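Long-range contact in prephenate dehydratase:Amino acid-binding ACT (Brucella abortus, PDB 6VH5), which probably catalyses the decarboxylation and dehydration of prephenate to 3-phenylpyruvate in L-phenylalanine biosynthesis, and binds phenylalanine at its ACT domain: residues Asp85-Leu90 against Gln260-Ile265. Sequence-based numbering, arbitrary orientation.
Sequences DIHYLL and QFYADI. With PHE (phenylalanine), chain J.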
ATOM      1  N   ASP A  85      -1.687  -1.916  -5.331  1.00 66.55           N
ATOM      2  CA  ASP A  85      -0.565  -2.851  -5.335  1.00 65.23           C
ATOM      3  C   ASP A  85      -0.273  -3.247  -6.781  1.00 66.63           C
ATOM      4  O   ASP A  85      -0.716  -4.281  -7.286  1.00 71.54           O
ATOM      5  CB  ASP A  85      -0.881  -4.060  -4.466  1.00 69.50           C
ATOM      6  CG  ASP A  85       0.321  -4.955  -4.250  1.00 79.06           C
ATOM      7  OD1 ASP A  85       1.332  -4.779  -4.959  1.00 80.23           O
ATOM      8  OD2 ASP A  85       0.258  -5.837  -3.368  1.00 84.00           O
ATOM      9  N   ILE A  86       0.493  -2.391  -7.457  1.00 64.82           N
ATOM     10  CA  ILE A  86       0.818  -2.612  -8.863  1.00 75.36           C
ATOM     11  C   ILE A  86       1.609  -3.905  -9.047  1.00 78.30           C
ATOM     12  O   ILE A  86       1.507  -4.561 -10.092  1.00 80.70           O
ATOM     13  CB  ILE A  86       1.575  -1.389  -9.422  1.00 80.70           C
ATOM     14  CG1 ILE A  86       1.712  -1.481 -10.946  1.00 82.50           C
ATOM     15  CG2 ILE A  86       2.938  -1.222  -8.732  1.00 83.34           C
ATOM     16  CD1 ILE A  86       0.435  -1.191 -11.698  1.00 86.65           C
ATOM     17  N   HIS A  87       2.399  -4.297  -8.042  1.00 75.86           N
ATOM     18  CA  HIS A  87       3.192  -5.516  -8.141  1.00 71.02           C
ATOM     19  C   HIS A  87       2.311  -6.758  -8.222  1.00 75.14           C
ATOM     20  O   HIS A  87       2.695  -7.748  -8.853  1.00 86.75           O
ATOM     21  CB  HIS A  87       4.144  -5.609  -6.946  1.00 68.23           C
ATOM     22  CG  HIS A  87       5.286  -6.560  -7.140  1.00 76.22           C
ATOM     23  ND1 HIS A  87       6.405  -6.549  -6.333  1.00 75.12           N
ATOM     24  CD2 HIS A  87       5.480  -7.558  -8.037  1.00 74.09           C
ATOM     25  CE1 HIS A  87       7.241  -7.492  -6.729  1.00 73.05           C
ATOM     26  NE2 HIS A  87       6.703  -8.121  -7.758  1.00 78.22           N
ATOM     27  N   TYR A  88       1.136  -6.735  -7.600  1.00 82.87           N
ATOM     28  CA  TYR A  88       0.254  -7.892  -7.695  1.00 90.57           C
ATOM     29  C   TYR A  88      -0.648  -7.845  -8.925  1.00 93.46           C
ATOM     30  O   TYR A  88      -0.807  -8.861  -9.615  1.00 93.89           O
ATOM     31  CB  TYR A  88      -0.607  -8.015  -6.438  1.00 90.38           C
ATOM     32  CG  TYR A  88      -1.615  -9.137  -6.524  1.00 99.72           C
ATOM     33  CD1 TYR A  88      -1.230 -10.449  -6.277  1.00103.47           C
ATOM     34  CD2 TYR A  88      -2.948  -8.893  -6.868  1.00101.00           C
ATOM     35  CE1 TYR A  88      -2.137 -11.489  -6.355  1.00109.40           C
ATOM     36  CE2 TYR A  88      -3.866  -9.930  -6.949  1.00104.05           C
ATOM     37  CZ  TYR A  88      -3.452 -11.226  -6.692  1.00110.51           C
ATOM     38  OH  TYR A  88      -4.347 -12.268  -6.768  1.00116.29           O
ATOM     39  N   LEU A  89      -1.227  -6.674  -9.225  1.00 93.17           N
ATOM     40  CA  LEU A  89      -2.298  -6.587 -10.220  1.00 92.41           C
ATOM     41  C   LEU A  89      -1.760  -6.605 -11.645  1.00 93.10           C
ATOM     42  O   LEU A  89      -2.311  -7.295 -12.512  1.00 89.88           O
ATOM     43  CB  LEU A  89      -3.106  -5.307 -10.010  1.00 78.72           C
ATOM     44  CG  LEU A  89      -3.820  -5.108  -8.680  1.00 73.88           C
ATOM     45  CD1 LEU A  89      -4.237  -3.649  -8.533  1.00 61.59           C
ATOM     46  CD2 LEU A  89      -5.020  -6.024  -8.576  1.00 73.27           C
ATOM     47  N   LEU A  90      -0.699  -5.851 -11.905  1.00 89.33           N
ATOM     48  CA  LEU A  90      -0.209  -5.675 -13.264  1.00 80.76           C
ATOM     49  C   LEU A  90       0.356  -6.971 -13.856  1.00 86.48           C
ATOM     50  O   LEU A  90       0.101  -7.251 -15.035  1.00 86.96           O
ATOM     51  CB  LEU A  90       0.826  -4.555 -13.298  1.00 67.24           C
ATOM     52  CG  LEU A  90       1.243  -4.109 -14.696  1.00 62.04           C
ATOM     53  CD1 LEU A  90       0.034  -3.775 -15.561  1.00 51.92           C
ATOM     54  CD2 LEU A  90       2.179  -2.925 -14.599  1.00 57.54           C
ATOM     55  N   GLN A 260      10.063 -12.514  -5.957  1.00 55.22           N
ATOM     56  CA  GLN A 260       9.843 -11.716  -7.154  1.00 59.19           C
ATOM     57  C   GLN A 260      10.157 -10.250  -6.863  1.00 56.44           C
ATOM     58  O   GLN A 260       9.933  -9.758  -5.755  1.00 56.47           O
ATOM     59  CB  GLN A 260       8.410 -11.856  -7.679  1.00 63.31           C
ATOM     60  CG  GLN A 260       8.227 -11.238  -9.063  1.00 66.70           C
ATOM     61  CD  GLN A 260       6.950 -11.672  -9.735  1.00 70.08           C
ATOM     62  OE1 GLN A 260       6.753 -12.853 -10.012  1.00 77.78           O
ATOM     63  NE2 GLN A 260       6.076 -10.714 -10.011  1.00 62.51           N
ATOM     64  N   PHE A 261      10.686  -9.560  -7.873  1.00 56.23           N
ATOM     65  CA  PHE A 261      11.092  -8.168  -7.754  1.00 53.70           C
ATOM     66  C   PHE A 261      10.384  -7.347  -8.819  1.00 52.00           C
ATOM     67  O   PHE A 261      10.201  -7.799  -9.955  1.00 52.33           O
ATOM     68  CB  PHE A 261      12.624  -7.988  -7.898  1.00 51.29           C
ATOM     69  CG  PHE A 261      13.404  -8.372  -6.664  1.00 53.69           C
ATOM     70  CD1 PHE A 261      13.694  -7.414  -5.682  1.00 52.94           C
ATOM     71  CD2 PHE A 261      13.801  -9.688  -6.454  1.00 40.11           C
ATOM     72  CE1 PHE A 261      14.382  -7.758  -4.524  1.00 46.32           C
ATOM     73  CE2 PHE A 261      14.485 -10.044  -5.298  1.00 41.30           C
ATOM     74  CZ  PHE A 261      14.779  -9.075  -4.330  1.00 47.72           C
ATOM     75  N   TYR A 262       9.984  -6.146  -8.432  1.00 39.28           N
ATOM     76  CA  TYR A 262       9.406  -5.161  -9.331  1.00 46.31           C
ATOM     77  C   TYR A 262      10.412  -4.029  -9.454  1.00 44.06           C
ATOM     78  O   TYR A 262      10.890  -3.523  -8.439  1.00 51.96           O
ATOM     79  CB  TYR A 262       8.051  -4.669  -8.785  1.00 43.50           C
ATOM     80  CG  TYR A 262       7.295  -3.679  -9.643  1.00 47.33           C
ATOM     81  CD1 TYR A 262       6.173  -4.070 -10.371  1.00 57.25           C
ATOM     82  CD2 TYR A 262       7.662  -2.332  -9.671  1.00 52.45           C
ATOM     83  CE1 TYR A 262       5.451  -3.151 -11.135  1.00 56.18           C
ATOM     84  CE2 TYR A 262       6.962  -1.406 -10.436  1.00 53.10           C
ATOM     85  CZ  TYR A 262       5.857  -1.822 -11.169  1.00 57.13           C
ATOM     86  OH  TYR A 262       5.169  -0.901 -11.933  1.00 49.07           O
ATOM     87  N   ALA A 263      10.742  -3.637 -10.680  1.00 41.97           N
ATOM     88  CA  ALA A 263      11.841  -2.701 -10.870  1.00 44.27           C
ATOM     89  C   ALA A 263      11.558  -1.721 -11.999  1.00 49.74           C
ATOM     90  O   ALA A 263      10.920  -2.072 -12.997  1.00 52.20           O
ATOM     91  CB  ALA A 263      13.152  -3.447 -11.166  1.00 45.77           C
ATOM     92  N   ASP A 264      12.030  -0.490 -11.815  1.00 51.11           N
ATOM     93  CA  ASP A 264      12.093   0.529 -12.855  1.00 49.79           C
ATOM     94  C   ASP A 264      13.564   0.869 -13.079  1.00 52.33           C
ATOM     95  O   ASP A 264      14.308   1.049 -12.109  1.00 48.98           O
ATOM     96  CB  ASP A 264      11.354   1.818 -12.454  1.00 49.30           C
ATOM     97  CG  ASP A 264       9.849   1.630 -12.202  1.00 51.92           C
ATOM     98  OD1 ASP A 264       9.282   0.532 -12.412  1.00 49.86           O
ATOM     99  OD2 ASP A 264       9.229   2.633 -11.783  1.00 53.63           O
ATOM    100  N   ILE A 265      13.987   0.955 -14.343  1.00 44.00           N
ATOM    101  CA  ILE A 265      15.298   1.495 -14.689  1.00 48.64           C
ATOM    102  C   ILE A 265      15.077   2.649 -15.663  1.00 46.58           C
ATOM    103  O   ILE A 265      14.043   2.749 -16.336  1.00 42.36           O
ATOM    104  CB  ILE A 265      16.272   0.454 -15.308  1.00 45.51           C
ATOM    105  CG1 ILE A 265      15.684  -0.126 -16.586  1.00 40.27           C
ATOM    106  CG2 ILE A 265      16.624  -0.677 -14.333  1.00 35.92           C
ATOM    107  CD1 ILE A 265      16.550  -1.152 -17.226  1.00 47.21           C
TER
HETATM  108  N   PHE J 301      17.247 -13.484  -0.572  1.00 49.67           N
HETATM  109  CA  PHE J 301      17.944 -13.161  -1.812  1.00 52.96           C
HETATM  110  C   PHE J 301      19.279 -12.456  -1.568  1.00 59.08           C
HETATM  111  O   PHE J 301      19.901 -11.977  -2.521  1.00 60.31           O
HETATM  112  CB  PHE J 301      17.069 -12.296  -2.715  1.00 47.09           C
HETATM  113  CG  PHE J 301      16.370 -11.164  -1.993  1.00 52.32           C
HETATM  114  CD1 PHE J 301      15.031 -11.273  -1.642  1.00 51.05           C
HETATM  115  CD2 PHE J 301      17.037  -9.992  -1.692  1.00 42.92           C
HETATM  116  CE1 PHE J 301      14.379 -10.235  -0.978  1.00 51.72           C
HETATM  117  CE2 PHE J 301      16.397  -8.956  -1.034  1.00 53.38           C
HETATM  118  CZ  PHE J 301      15.059  -9.077  -0.678  1.00 52.69           C
HETATM  119  OXT PHE J 301      19.754 -12.350  -0.432  1.00 53.63           O
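At the interface between the prephenate dehydratase domain and the ACT domain, H87 and I86 on the first turn of helix 86-92 pack against Y262 and Q260 of strand 258-266, the axes of segments 86-90 and 260-265 lying at 100°. Y262 CB sits squarely over one face of the imidazole, 3.5 Å from its centroid. H87 extends towards Q260 because its CG lies opposite the backbone N (chi1 -162°), and Q260 NE2 gives a weak, bent hydrogen bond to H87 NE2 (3.5 Å, 144°) at the imidazole edge. Q260 OE1 accepts a hydrogen bond from R222 NE, which probably helps fix the amide's orientation. I86 meets the phenol end of Y262 at about a right angle, I86 CG1 lying 3.6 Å from Y262 OH and CG2 off-centre against the ring in a CH-pi contact. On the same strand F261 points away from the helix, and its CZ approaches CD1 of the bound phenylalanine at 3.5 Å, so neighbouring residues serve the domain interface and the ligand pocket. Strands 215-224 and 243-251 flank strand 258-266 in the antiparallel ACT sheet, Y250 adds its ring beside H87, and I97 of strand 96-104 packs against L90 and Y262.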